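Local coordinates for heat shock protein, putative (Plasmodium falciparum, PDB 1Y6Z) that is the middle-domain fragment of an Hsp90-family chaperone and, as part of the whole protein, probably serves ATP-dependent folding and binding of unfolded client proteins, at residues D32-V37 against W147-N152; G55-E60 against G155-I160; T95-I100 against L130-M135; V176-I181 against E240-S245. All blocks are in the same frame, centred on the assembly; numbering follows the deposited sequence.

Interaction 1. Residues D32-V37 against W147-N152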
loop_
_atom_site.group_PDB
_atom_site.type_symbol
_atom_site.label_atom_id
_atom_site.label_comp_id
_atom_site.label_asym_id
_atom_site.label_seq_id
_atom_site.Cartn_x
_atom_site.Cartn_y
_atom_site.Cartn_z
ATOM N N ASP B 32 -23.045 -0.663 15.256
ATOM C CA ASP B 32 -21.695 -0.079 15.314
ATOM C C ASP B 32 -20.956 -0.269 13.988
ATOM O O ASP B 32 -21.091 -1.297 13.353
ATOM C CB ASP B 32 -20.911 -0.747 16.401
ATOM C CG ASP B 32 -21.287 -0.217 17.814
ATOM O OD1 ASP B 32 -22.123 0.695 17.953
ATOM O OD2 ASP B 32 -20.650 -0.658 18.780
ATOM N N PRO B 33 -20.109 0.699 13.617
ATOM C CA PRO B 33 -19.320 0.425 12.427
ATOM C C PRO B 33 -18.283 -0.651 12.644
ATOM O O PRO B 33 -17.840 -0.926 13.788
ATOM C CB PRO B 33 -18.653 1.798 12.091
ATOM C CG PRO B 33 -18.752 2.607 13.320
ATOM C CD PRO B 33 -19.841 2.021 14.212
ATOM N N LEU B 34 -17.894 -1.278 11.553
ATOM C CA LEU B 34 -16.896 -2.291 11.585
ATOM C C LEU B 34 -15.501 -1.689 11.782
ATOM O O LEU B 34 -14.624 -2.328 12.407
ATOM C CB LEU B 34 -16.948 -3.098 10.296
ATOM C CG LEU B 34 -17.686 -4.451 10.336
ATOM C CD1 LEU B 34 -18.776 -4.564 11.388
ATOM C CD2 LEU B 34 -18.092 -4.910 8.917
ATOM N N ALA B 35 -15.317 -0.496 11.208
ATOM C CA ALA B 35 -14.057 0.213 11.339
ATOM C C ALA B 35 -14.255 1.707 10.995
ATOM O O ALA B 35 -15.298 2.134 10.438
ATOM C CB ALA B 35 -13.055 -0.400 10.420
ATOM N N TYR B 36 -13.244 2.506 11.314
ATOM C CA TYR B 36 -13.234 3.909 10.933
ATOM C C TYR B 36 -11.807 4.403 10.862
ATOM O O TYR B 36 -10.929 3.799 11.478
ATOM C CB TYR B 36 -14.009 4.796 11.919
ATOM C CG TYR B 36 -13.417 4.866 13.299
ATOM C CD1 TYR B 36 -12.554 5.910 13.675
ATOM C CD2 TYR B 36 -13.736 3.904 14.249
ATOM C CE1 TYR B 36 -12.010 5.962 14.951
ATOM C CE2 TYR B 36 -13.172 3.951 15.559
ATOM C CZ TYR B 36 -12.324 4.987 15.880
ATOM O OH TYR B 36 -11.783 5.016 17.148
ATOM N N VAL B 37 -11.621 5.530 10.166
ATOM C CA VAL B 37 -10.353 6.276 10.214
ATOM C C VAL B 37 -10.686 7.776 10.149
ATOM O O VAL B 37 -11.576 8.179 9.388
ATOM C CB VAL B 37 -9.376 5.831 9.057
ATOM C CG1 VAL B 37 -10.032 5.910 7.741
ATOM C CG2 VAL B 37 -8.060 6.628 9.114
ATOM N N TRP B 147 -13.248 -9.387 9.885
ATOM C CA TRP B 147 -12.898 -9.422 8.485
ATOM C C TRP B 147 -13.836 -10.334 7.668
ATOM O O TRP B 147 -14.244 -9.986 6.555
ATOM C CB TRP B 147 -11.433 -9.856 8.290
ATOM C CG TRP B 147 -11.083 -9.931 6.835
ATOM C CD1 TRP B 147 -10.754 -11.051 6.129
ATOM C CD2 TRP B 147 -11.010 -8.843 5.916
ATOM N NE1 TRP B 147 -10.514 -10.738 4.817
ATOM C CE2 TRP B 147 -10.667 -9.387 4.652
ATOM C CE3 TRP B 147 -11.256 -7.463 6.022
ATOM C CZ2 TRP B 147 -10.528 -8.610 3.516
ATOM C CZ3 TRP B 147 -11.109 -6.688 4.889
ATOM C CH2 TRP B 147 -10.745 -7.254 3.661
ATOM N N THR B 148 -14.153 -11.526 8.196
ATOM C CA THR B 148 -15.043 -12.402 7.452
ATOM C C THR B 148 -16.452 -11.799 7.318
ATOM O O THR B 148 -17.041 -11.887 6.260
ATOM C CB THR B 148 -15.108 -13.857 8.047
ATOM O OG1 THR B 148 -13.796 -14.418 8.103
ATOM C CG2 THR B 148 -16.014 -14.748 7.178
ATOM N N LYS B 149 -16.947 -11.183 8.391
ATOM C CA LYS B 149 -18.164 -10.345 8.411
ATOM C C LYS B 149 -18.143 -9.228 7.371
ATOM O O LYS B 149 -19.059 -9.105 6.561
ATOM C CB LYS B 149 -18.287 -9.689 9.774
ATOM C CG LYS B 149 -19.571 -8.968 9.990
ATOM C CD LYS B 149 -19.598 -8.507 11.437
ATOM C CE LYS B 149 -20.878 -8.942 12.090
ATOM N NZ LYS B 149 -21.553 -7.785 12.698
ATOM N N PHE B 150 -17.058 -8.458 7.358
ATOM C CA PHE B 150 -16.882 -7.468 6.299
ATOM C C PHE B 150 -17.035 -8.107 4.897
ATOM O O PHE B 150 -17.810 -7.629 4.079
ATOM C CB PHE B 150 -15.541 -6.733 6.453
ATOM C CG PHE B 150 -15.245 -5.821 5.316
ATOM C CD1 PHE B 150 -15.871 -4.566 5.231
ATOM C CD2 PHE B 150 -14.355 -6.213 4.312
ATOM C CE1 PHE B 150 -15.636 -3.740 4.162
ATOM C CE2 PHE B 150 -14.084 -5.401 3.245
ATOM C CZ PHE B 150 -14.732 -4.170 3.142
ATOM N N LEU B 151 -16.295 -9.179 4.582
ATOM C CA LEU B 151 -16.425 -9.772 3.243
ATOM C C LEU B 151 -17.809 -10.365 2.987
ATOM O O LEU B 151 -18.356 -10.241 1.883
ATOM C CB LEU B 151 -15.313 -10.804 2.954
ATOM C CG LEU B 151 -13.871 -10.254 2.832
ATOM C CD1 LEU B 151 -12.959 -11.483 2.622
ATOM C CD2 LEU B 151 -13.647 -9.218 1.748
ATOM N N ASN B 152 -18.390 -10.996 4.006
ATOM C CA ASN B 152 -19.794 -11.521 3.849
ATOM C C ASN B 152 -20.828 -10.438 3.467
ATOM O O ASN B 152 -21.765 -10.713 2.711
ATOM C CB ASN B 152 -20.275 -12.217 5.135
ATOM C CG ASN B 152 -19.631 -13.595 5.367
ATOM O OD1 ASN B 152 -19.650 -14.110 6.503
ATOM N ND2 ASN B 152 -19.054 -14.175 4.329
#
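Leu34 reaches helix 145-164 with both branches of its fork, and each branch meets a different residue. CD2 rests against the helix backbone, 3.9 Å from the CA of Phe150 and 4.0 Å from the CB of that residue, so the methyl packs at the root of the side chain. It also lies near the plane of the Phe150 ring, at its edge rather than over a face. CD1 turns the other way and meets the aliphatic part of Lys149, with 4.0 Å between Leu34 CD1 and Lys149 CD. Near-extended first two torsions (chi1 -172°, chi2 174°) carry Lys149 CD out beside the leucine; the bends at chi3 and chi4 come beyond the contact and turn only CE and NZ. No hydrogen bond spans the two segments, and their closest CA atoms, those of Leu34 and Phe150, are 7.4 Å apart. The contact is therefore apolar, and on the side of 32-37 a single residue, Leu34, makes it. Phe150 has its CG anti to the backbone N (chi1 174°), and its ring passes on into the interior, where Ile53, Phe96, Met136 and Leu139 touch it. On the other side, backbone bonds from Leu34 and Ala35 to Ile53 fix the start of strand 35-41 against strand 47-53, while the carbonyl of Leu34 takes a weak hydrogen bond from Lys146 NZ. The geometry is that of a helix packed against the residue that leads into an edge strand, here joining the mixed five-stranded sheet to helix 145-164 in the alpha/beta middle domain of an Hsp90.

Interaction 2. Residues G55-E60 against G155-I160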
loop_
_atom_site.group_PDB
_atom_site.type_symbol
_atom_site.label_atom_id
_atom_site.label_comp_id
_atom_site.label_asym_id
_atom_site.label_seq_id
_atom_site.Cartn_x
_atom_site.Cartn_y
_atom_site.Cartn_z
ATOM N N GLY B 55 -21.603 -1.318 9.983
ATOM C CA GLY B 55 -21.783 -2.673 10.522
ATOM C C GLY B 55 -22.633 -3.644 9.710
ATOM O O GLY B 55 -22.560 -4.869 9.928
ATOM N N SER B 56 -23.474 -3.100 8.820
ATOM C CA SER B 56 -24.413 -3.869 8.049
ATOM C C SER B 56 -24.734 -3.063 6.803
ATOM O O SER B 56 -24.391 -1.878 6.717
ATOM C CB SER B 56 -25.699 -4.191 8.846
ATOM O OG SER B 56 -26.388 -3.009 9.209
ATOM N N LEU B 57 -25.424 -3.668 5.841
ATOM C CA LEU B 57 -25.695 -2.969 4.576
ATOM C C LEU B 57 -26.540 -1.704 4.818
ATOM O O LEU B 57 -27.605 -1.796 5.480
ATOM C CB LEU B 57 -26.335 -3.952 3.602
ATOM C CG LEU B 57 -26.430 -3.693 2.115
ATOM C CD1 LEU B 57 -25.002 -3.382 1.503
ATOM C CD2 LEU B 57 -27.134 -4.900 1.435
ATOM N N PRO B 58 -26.086 -0.504 4.353
ATOM C CA PRO B 58 -26.977 0.642 4.523
ATOM C C PRO B 58 -28.334 0.380 3.850
ATOM O O PRO B 58 -28.404 -0.379 2.894
ATOM C CB PRO B 58 -26.243 1.780 3.795
ATOM C CG PRO B 58 -24.776 1.422 3.919
ATOM C CD PRO B 58 -24.759 -0.091 3.816
ATOM N N TRP B 59 -29.391 0.997 4.362
ATOM C CA TRP B 59 -30.735 0.719 3.830
ATOM C C TRP B 59 -30.848 1.239 2.392
ATOM O O TRP B 59 -31.483 0.603 1.535
ATOM C CB TRP B 59 -31.841 1.287 4.783
ATOM C CG TRP B 59 -31.845 0.500 6.103
ATOM C CD1 TRP B 59 -31.342 0.890 7.305
ATOM C CD2 TRP B 59 -32.210 -0.873 6.249
ATOM N NE1 TRP B 59 -31.442 -0.156 8.221
ATOM C CE2 TRP B 59 -31.970 -1.243 7.578
ATOM C CE3 TRP B 59 -32.738 -1.827 5.368
ATOM C CZ2 TRP B 59 -32.221 -2.545 8.048
ATOM C CZ3 TRP B 59 -33.018 -3.110 5.834
ATOM C CH2 TRP B 59 -32.789 -3.450 7.178
ATOM N N GLU B 60 -30.216 2.371 2.099
ATOM C CA GLU B 60 -30.096 2.848 0.707
ATOM C C GLU B 60 -29.553 1.780 -0.271
ATOM O O GLU B 60 -29.774 1.885 -1.473
ATOM C CB GLU B 60 -29.156 4.060 0.599
ATOM C CG GLU B 60 -29.540 5.263 1.403
ATOM C CD GLU B 60 -28.931 5.241 2.805
ATOM O OE1 GLU B 60 -28.262 4.253 3.133
ATOM O OE2 GLU B 60 -29.135 6.194 3.591
ATOM N N GLY B 155 -18.069 -7.708 0.554
ATOM C CA GLY B 155 -17.197 -8.379 -0.435
ATOM C C GLY B 155 -17.659 -8.260 -1.872
ATOM O O GLY B 155 -16.818 -8.211 -2.762
ATOM N N LYS B 156 -18.995 -8.236 -2.116
ATOM C CA LYS B 156 -19.497 -8.041 -3.460
ATOM C C LYS B 156 -19.012 -6.720 -4.036
ATOM O O LYS B 156 -18.698 -6.641 -5.233
ATOM C CB LYS B 156 -21.042 -8.109 -3.497
ATOM C CG LYS B 156 -21.720 -7.150 -2.466
ATOM C CD LYS B 156 -23.230 -7.492 -2.334
ATOM C CE LYS B 156 -23.979 -6.286 -1.759
ATOM N NZ LYS B 156 -25.515 -6.604 -1.743
ATOM N N TYR B 157 -18.920 -5.677 -3.184
ATOM C CA TYR B 157 -18.469 -4.344 -3.670
ATOM C C TYR B 157 -16.988 -4.394 -4.080
ATOM O O TYR B 157 -16.591 -3.798 -5.046
ATOM C CB TYR B 157 -18.695 -3.258 -2.613
ATOM C CG TYR B 157 -20.146 -2.966 -2.485
ATOM C CD1 TYR B 157 -20.887 -3.481 -1.439
ATOM C CD2 TYR B 157 -20.793 -2.239 -3.459
ATOM C CE1 TYR B 157 -22.298 -3.195 -1.352
ATOM C CE2 TYR B 157 -22.209 -1.930 -3.377
ATOM C CZ TYR B 157 -22.932 -2.403 -2.342
ATOM O OH TYR B 157 -24.332 -2.191 -2.296
ATOM N N LEU B 158 -16.213 -5.095 -3.300
ATOM C CA LEU B 158 -14.761 -5.203 -3.606
ATOM C C LEU B 158 -14.567 -5.919 -4.937
ATOM O O LEU B 158 -13.754 -5.498 -5.767
ATOM C CB LEU B 158 -14.082 -5.912 -2.456
ATOM C CG LEU B 158 -13.634 -5.018 -1.293
ATOM C CD1 LEU B 158 -14.792 -4.274 -0.565
ATOM C CD2 LEU B 158 -12.808 -5.887 -0.289
ATOM N N LYS B 159 -15.414 -6.942 -5.188
ATOM C CA LYS B 159 -15.363 -7.748 -6.443
ATOM C C LYS B 159 -15.662 -6.860 -7.603
ATOM O O LYS B 159 -14.962 -6.914 -8.601
ATOM C CB LYS B 159 -16.306 -8.944 -6.368
ATOM C CG LYS B 159 -15.736 -10.102 -5.545
ATOM C CD LYS B 159 -16.845 -11.112 -5.188
ATOM C CE LYS B 159 -16.397 -12.114 -4.149
ATOM N NZ LYS B 159 -17.689 -12.771 -3.618
ATOM N N ILE B 160 -16.657 -5.970 -7.435
ATOM C CA ILE B 160 -16.957 -4.935 -8.461
ATOM C C ILE B 160 -15.786 -3.949 -8.607
ATOM O O ILE B 160 -15.444 -3.561 -9.723
ATOM C CB ILE B 160 -18.276 -4.217 -8.165
ATOM C CG1 ILE B 160 -19.457 -5.157 -8.432
ATOM C CG2 ILE B 160 -18.455 -2.901 -9.029
ATOM C CD1 ILE B 160 -20.618 -4.808 -7.534
#
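Within this Hsp90 middle domain, the loop that follows strand 47-53 passes beside helix 145-164, and Leu57 makes the contact with 155-160. The backbones stay well apart, the nearest CA atoms being those of Leu57 and Tyr157 at 11.0 Å, so the gap is spanned entirely by side chains. Leu57 holds its CG anti to the backbone N (chi1 -164°), which aims the fork at the helix, and chi2 (55°) sets the two methyls toward different partners. CD1 comes up to the ring edge of Tyr157, near the ring plane, at 3.9 Å from CE1. The phenol oxygen is close by as well, but its hydrogen bond is made elsewhere, to the carbonyl of Met65, which secures the far end of the ring. Phe96 meets the same ring with the planes at about 40°, and the tyrosine is buried between the loop of Leu61 and Met65 and the loop of Thr95 and Phe96. Phe154, one turn earlier on the helix, packs against both Leu57 and Pro58. The second methyl faces Lys156, whose chain runs extended beyond CG and crosses the leucine at roughly a right angle, placing its NZ 4.0 Å from Leu57 CD2.

Interaction 3. Residues T95-I100 against L130-M135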
loop_
_atom_site.group_PDB
_atom_site.type_symbol
_atom_site.label_atom_id
_atom_site.label_comp_id
_atom_site.label_asym_id
_atom_site.label_seq_id
_atom_site.Cartn_x
_atom_site.Cartn_y
_atom_site.Cartn_z
ATOM N N THR B 95 -19.396 2.965 -2.560
ATOM C CA THR B 95 -20.710 3.525 -2.202
ATOM C C THR B 95 -21.142 3.112 -0.793
ATOM O O THR B 95 -21.947 3.796 -0.181
ATOM C CB THR B 95 -21.829 3.121 -3.212
ATOM O OG1 THR B 95 -23.050 3.862 -2.948
ATOM C CG2 THR B 95 -22.125 1.624 -3.180
ATOM N N PHE B 96 -20.618 1.992 -0.302
ATOM C CA PHE B 96 -21.032 1.483 1.048
ATOM C C PHE B 96 -20.390 2.283 2.177
ATOM O O PHE B 96 -20.844 2.202 3.297
ATOM C CB PHE B 96 -20.755 -0.011 1.231
ATOM C CG PHE B 96 -19.278 -0.365 1.218
ATOM C CD1 PHE B 96 -18.638 -0.695 0.040
ATOM C CD2 PHE B 96 -18.527 -0.320 2.409
ATOM C CE1 PHE B 96 -17.273 -1.051 -0.002
ATOM C CE2 PHE B 96 -17.119 -0.624 2.373
ATOM C CZ PHE B 96 -16.524 -1.004 1.184
ATOM N N LEU B 97 -19.337 3.072 1.914
ATOM C CA LEU B 97 -18.727 3.859 2.970
ATOM C C LEU B 97 -19.705 4.974 3.444
ATOM O O LEU B 97 -20.457 5.521 2.648
ATOM C CB LEU B 97 -17.480 4.612 2.385
ATOM C CG LEU B 97 -16.221 3.865 1.999
ATOM C CD1 LEU B 97 -15.215 4.991 1.553
ATOM C CD2 LEU B 97 -15.649 3.213 3.190
ATOM N N ARG B 98 -19.665 5.302 4.723
ATOM C CA ARG B 98 -20.382 6.447 5.254
ATOM C C ARG B 98 -19.315 7.324 5.906
ATOM O O ARG B 98 -18.382 6.823 6.537
ATOM C CB ARG B 98 -21.450 6.007 6.265
ATOM C CG ARG B 98 -22.548 5.138 5.663
ATOM C CD ARG B 98 -23.351 5.992 4.735
ATOM N NE ARG B 98 -24.482 5.361 4.037
ATOM C CZ ARG B 98 -24.427 4.885 2.796
ATOM N NH1 ARG B 98 -23.284 4.843 2.146
ATOM N NH2 ARG B 98 -25.516 4.375 2.226
ATOM N N GLY B 99 -19.430 8.641 5.796
ATOM C CA GLY B 99 -18.366 9.478 6.324
ATOM C C GLY B 99 -18.598 10.962 6.062
ATOM O O GLY B 99 -19.642 11.363 5.528
ATOM N N ILE B 100 -17.616 11.757 6.471
ATOM C CA ILE B 100 -17.705 13.174 6.295
ATOM C C ILE B 100 -16.425 13.660 5.650
ATOM O O ILE B 100 -15.347 13.099 5.865
ATOM C CB ILE B 100 -18.052 13.937 7.643
ATOM C CG1 ILE B 100 -16.837 14.065 8.556
ATOM C CG2 ILE B 100 -19.302 13.268 8.415
ATOM C CD1 ILE B 100 -15.936 15.327 8.264
ATOM N N LEU B 130 -7.506 5.809 -1.215
ATOM C CA LEU B 130 -6.361 5.267 -0.546
ATOM C C LEU B 130 -6.541 5.011 0.984
ATOM O O LEU B 130 -6.100 3.957 1.458
ATOM C CB LEU B 130 -5.090 6.034 -0.929
ATOM C CG LEU B 130 -4.914 5.975 -2.487
ATOM C CD1 LEU B 130 -3.636 6.705 -3.008
ATOM C CD2 LEU B 130 -5.049 4.544 -3.173
ATOM N N LYS B 131 -7.189 5.924 1.724
ATOM C CA LYS B 131 -7.425 5.715 3.160
ATOM C C LYS B 131 -8.399 4.539 3.324
ATOM O O LYS B 131 -8.282 3.778 4.284
ATOM C CB LYS B 131 -8.002 6.975 3.849
ATOM C CG LYS B 131 -6.954 8.054 4.076
ATOM C CD LYS B 131 -6.087 7.729 5.239
ATOM C CE LYS B 131 -5.064 8.852 5.432
ATOM N NZ LYS B 131 -4.020 8.445 6.387
ATOM N N SER B 132 -9.349 4.417 2.393
ATOM C CA SER B 132 -10.379 3.346 2.474
ATOM C C SER B 132 -9.714 1.976 2.253
ATOM O O SER B 132 -9.980 1.059 2.967
ATOM C CB SER B 132 -11.454 3.556 1.387
ATOM O OG SER B 132 -12.159 4.747 1.646
ATOM N N ILE B 133 -8.834 1.863 1.248
ATOM C CA ILE B 133 -8.090 0.611 1.053
ATOM C C ILE B 133 -7.190 0.219 2.250
ATOM O O ILE B 133 -7.210 -0.930 2.682
ATOM C CB ILE B 133 -7.326 0.619 -0.316
ATOM C CG1 ILE B 133 -8.347 0.759 -1.455
ATOM C CG2 ILE B 133 -6.413 -0.642 -0.436
ATOM C CD1 ILE B 133 -7.791 1.021 -2.916
ATOM N N SER B 134 -6.465 1.185 2.826
ATOM C CA SER B 134 -5.589 0.945 3.942
ATOM C C SER B 134 -6.391 0.525 5.190
ATOM O O SER B 134 -5.973 -0.400 5.918
ATOM C CB SER B 134 -4.637 2.166 4.152
ATOM O OG SER B 134 -3.939 2.066 5.391
ATOM N N MET B 135 -7.569 1.158 5.396
ATOM C CA MET B 135 -8.515 0.785 6.447
ATOM C C MET B 135 -8.915 -0.707 6.299
ATOM O O MET B 135 -8.896 -1.430 7.288
ATOM C CB MET B 135 -9.783 1.696 6.447
ATOM C CG MET B 135 -10.926 1.265 7.454
ATOM S SD MET B 135 -12.192 2.553 7.793
ATOM C CE MET B 135 -12.467 3.028 6.110
#
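The backbones of 95-100 and 130-135 come nearest at Leu97 and Ser132, whose CA atoms lie 8.4 Å apart, a spacing bridged by side chains with no hydrogen bond between the segments. This is a strand-to-helix junction of the Hsp90 middle domain: the turn leading into strand 98-103, a central strand of the mixed sheet, packs on helix 121-141. Leu97 provides the whole of its side of the contact. With CG anti to the carbonyl carbon (chi1 -70°), its fork points at the helix. CD1 comes to 3.1 Å from Ser132 OG, a tight approach of a methyl to a hydroxyl oxygen. Ser132 OG has its polar partner within the helix, hydrogen-bonding to the carbonyl of Ile128 one turn back, which accounts for a buried hydroxyl beside a leucine. CD2 also stays near the hydroxyl and reaches on to Met135, 4.3 Å from its CE, one turn along the helix. Met135 in turn touches Ala35 and Val37, so Leu97 and the edge strand 35-41 share one methionine. The turn behind Leu97 is braced by Arg98, whose NH2 forms a salt bridge with Glu60. Its NH1 donates twice: to Leu97 O from above the carbonyl plane, and to Thr95 O in that carbonyl's plane, where NH1 and Thr95 O are 2.9 Å apart with an N-H...O angle of 141°.

Interaction 4. Residues V176-I181 against E240-S245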
loop_
_atom_site.group_PDB
_atom_site.type_symbol
_atom_site.label_atom_id
_atom_site.label_comp_id
_atom_site.label_asym_id
_atom_site.label_seq_id
_atom_site.Cartn_x
_atom_site.Cartn_y
_atom_site.Cartn_z
ATOM N N VAL B 176 -10.143 -9.887 -1.895
ATOM C CA VAL B 176 -11.345 -10.685 -2.223
ATOM C C VAL B 176 -11.018 -12.177 -1.881
ATOM O O VAL B 176 -9.843 -12.547 -1.881
ATOM C CB VAL B 176 -11.797 -10.501 -3.707
ATOM C CG1 VAL B 176 -12.123 -9.049 -4.098
ATOM C CG2 VAL B 176 -10.749 -11.026 -4.670
ATOM N N GLU B 177 -12.051 -12.974 -1.524
ATOM C CA GLU B 177 -11.886 -14.372 -1.127
ATOM C C GLU B 177 -12.931 -15.261 -1.807
ATOM O O GLU B 177 -14.069 -14.808 -2.073
ATOM C CB GLU B 177 -11.903 -14.492 0.410
ATOM C CG GLU B 177 -10.716 -13.802 1.099
ATOM C CD GLU B 177 -10.673 -14.028 2.601
ATOM O OE1 GLU B 177 -11.471 -14.850 3.115
ATOM O OE2 GLU B 177 -9.825 -13.370 3.240
ATOM N N PHE B 178 -12.528 -16.505 -2.116
ATOM C CA PHE B 178 -13.388 -17.478 -2.818
ATOM C C PHE B 178 -13.167 -18.836 -2.223
ATOM O O PHE B 178 -12.080 -19.149 -1.722
ATOM C CB PHE B 178 -13.073 -17.598 -4.329
ATOM C CG PHE B 178 -13.096 -16.300 -5.047
ATOM C CD1 PHE B 178 -11.943 -15.527 -5.158
ATOM C CD2 PHE B 178 -14.280 -15.808 -5.585
ATOM C CE1 PHE B 178 -11.951 -14.310 -5.800
ATOM C CE2 PHE B 178 -14.304 -14.569 -6.259
ATOM C CZ PHE B 178 -13.127 -13.812 -6.360
ATOM N N TYR B 179 -14.228 -19.635 -2.264
ATOM C CA TYR B 179 -14.131 -21.030 -1.875
ATOM C C TYR B 179 -13.304 -21.701 -2.952
ATOM O O TYR B 179 -13.331 -21.268 -4.091
ATOM C CB TYR B 179 -15.539 -21.645 -1.802
ATOM C CG TYR B 179 -16.260 -21.297 -0.517
ATOM C CD1 TYR B 179 -17.400 -20.482 -0.513
ATOM C CD2 TYR B 179 -15.744 -21.708 0.697
ATOM C CE1 TYR B 179 -18.043 -20.152 0.706
ATOM C CE2 TYR B 179 -16.367 -21.393 1.904
ATOM C CZ TYR B 179 -17.510 -20.622 1.908
ATOM O OH TYR B 179 -18.090 -20.316 3.141
ATOM N N SER B 180 -12.598 -22.775 -2.592
ATOM C CA SER B 180 -11.871 -23.548 -3.585
ATOM C C SER B 180 -12.058 -25.027 -3.266
ATOM O O SER B 180 -12.737 -25.354 -2.282
ATOM C CB SER B 180 -10.398 -23.195 -3.557
ATOM O OG SER B 180 -9.808 -23.682 -2.374
ATOM N N ILE B 181 -11.437 -25.905 -4.065
ATOM C CA ILE B 181 -11.408 -27.352 -3.733
ATOM C C ILE B 181 -10.701 -27.604 -2.394
ATOM O O ILE B 181 -11.205 -28.352 -1.559
ATOM C CB ILE B 181 -10.735 -28.202 -4.855
ATOM C CG1 ILE B 181 -11.406 -27.943 -6.236
ATOM C CG2 ILE B 181 -10.704 -29.698 -4.446
ATOM C CD1 ILE B 181 -10.694 -28.605 -7.502
ATOM N N GLU B 240 -17.926 -14.269 -10.997
ATOM C CA GLU B 240 -17.606 -14.478 -12.402
ATOM C C GLU B 240 -16.999 -13.269 -13.118
ATOM O O GLU B 240 -15.952 -13.403 -13.733
ATOM C CB GLU B 240 -18.837 -15.053 -13.136
ATOM C CG GLU B 240 -18.550 -15.684 -14.490
ATOM C CD GLU B 240 -17.787 -16.995 -14.383
ATOM O OE1 GLU B 240 -16.758 -17.132 -15.097
ATOM O OE2 GLU B 240 -18.216 -17.883 -13.588
ATOM N N PHE B 241 -17.614 -12.083 -13.017
ATOM C CA PHE B 241 -16.977 -10.884 -13.592
ATOM C C PHE B 241 -15.691 -10.515 -12.891
ATOM O O PHE B 241 -14.817 -9.899 -13.508
ATOM C CB PHE B 241 -17.880 -9.657 -13.578
ATOM C CG PHE B 241 -18.930 -9.675 -14.643
ATOM C CD1 PHE B 241 -18.576 -9.564 -15.993
ATOM C CD2 PHE B 241 -20.276 -9.817 -14.300
ATOM C CE1 PHE B 241 -19.548 -9.603 -17.003
ATOM C CE2 PHE B 241 -21.268 -9.844 -15.301
ATOM C CZ PHE B 241 -20.898 -9.737 -16.661
ATOM N N CYS B 242 -15.610 -10.809 -11.599
ATOM C CA CYS B 242 -14.412 -10.459 -10.840
ATOM C C CYS B 242 -13.252 -11.283 -11.386
ATOM O O CYS B 242 -12.210 -10.758 -11.809
ATOM C CB CYS B 242 -14.593 -10.751 -9.351
ATOM S SG CYS B 242 -13.053 -10.484 -8.344
ATOM N N LEU B 243 -13.472 -12.587 -11.359
ATOM C CA LEU B 243 -12.448 -13.545 -11.838
ATOM C C LEU B 243 -12.046 -13.328 -13.294
ATOM O O LEU B 243 -10.870 -13.312 -13.577
ATOM C CB LEU B 243 -12.848 -14.986 -11.536
ATOM C CG LEU B 243 -12.694 -15.211 -10.037
ATOM C CD1 LEU B 243 -13.473 -16.414 -9.516
ATOM C CD2 LEU B 243 -11.203 -15.343 -9.750
ATOM N N SER B 244 -12.999 -13.060 -14.179
ATOM C CA SER B 244 -12.685 -12.741 -15.593
ATOM C C SER B 244 -11.906 -11.444 -15.830
ATOM O O SER B 244 -11.209 -11.291 -16.837
ATOM C CB SER B 244 -13.972 -12.693 -16.409
ATOM O OG SER B 244 -13.930 -11.514 -17.219
ATOM N N SER B 245 -12.035 -10.466 -14.927
ATOM C CA SER B 245 -11.215 -9.255 -15.054
ATOM C C SER B 245 -9.747 -9.493 -14.705
ATOM O O SER B 245 -8.866 -8.784 -15.174
ATOM C CB SER B 245 -11.757 -8.143 -14.146
ATOM O OG SER B 245 -13.069 -7.831 -14.538
#
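Phe178 drives its ring toward helix 237-249, where Cys242 and Leu243 receive it. From CB, which points at the helix, the side chain turns with CG anti to the carbonyl carbon (chi1 -54°). Along one side of the ring, CD2 lies 4.1 Å from Leu243 CD1, and the next atom, CE2, comes closer to the same methyl, at 3.8 Å. Across the ring, CE1 meets the other methyl, with 4.2 Å to Leu243 CD2. The tip atom CZ touches two residues: Leu243 CG, and Cys242 SG at 3.9 Å. The angles to the ring normal separate two modes of contact. Leu243 CD1 stands over a face, 19° off the normal and 4.1 Å from the centroid of the Phe178 ring, which is a CH-pi contact offset toward the rim. Cys242 SG instead sits at the ring edge, 88° off the normal, a sulfur-aromatic contact in the plane. The leucine and phenylalanine side chains approach from opposite directions. Val176 adds a looser touch, its CG2 being 4.4 Å from Cys242 SG. All four residues are buried. Around them, Phe178 pairs by its backbone with Thr188 of strand 188-189 and packs on Lys159, and Val176 packs on Val162; the segment, with its short, weakly bonded strand 177-178, packs against helices 145-164 and 237-249, which also touch each other through Lys159 and Cys242, and strand 231-234 bonds to Tyr179 and Ile181.

In the fold
From the N terminus, the chain first lays down 32-37 at the start of the edge strand, then 55-60 after strand 47-53, and later returns to both along helix 145-164. Interactions 1 and 2 therefore cross, their segments alternating, with centres 10 Å apart. Interaction 3 closes a shorter loop, from 95-100 to helix 121-141, that falls within the spans of both. It meets interaction 1 where Met135 SD packs on Tyr36, and it touches interaction 2 as well. Interaction 4 follows in series and belongs to the C-terminal part, about 23 Å from interaction 3 between centres. Helix 145-164 connects the parts: Leu158 packs on Val176, and Trp147 probably hydrogen-bonds Glu177.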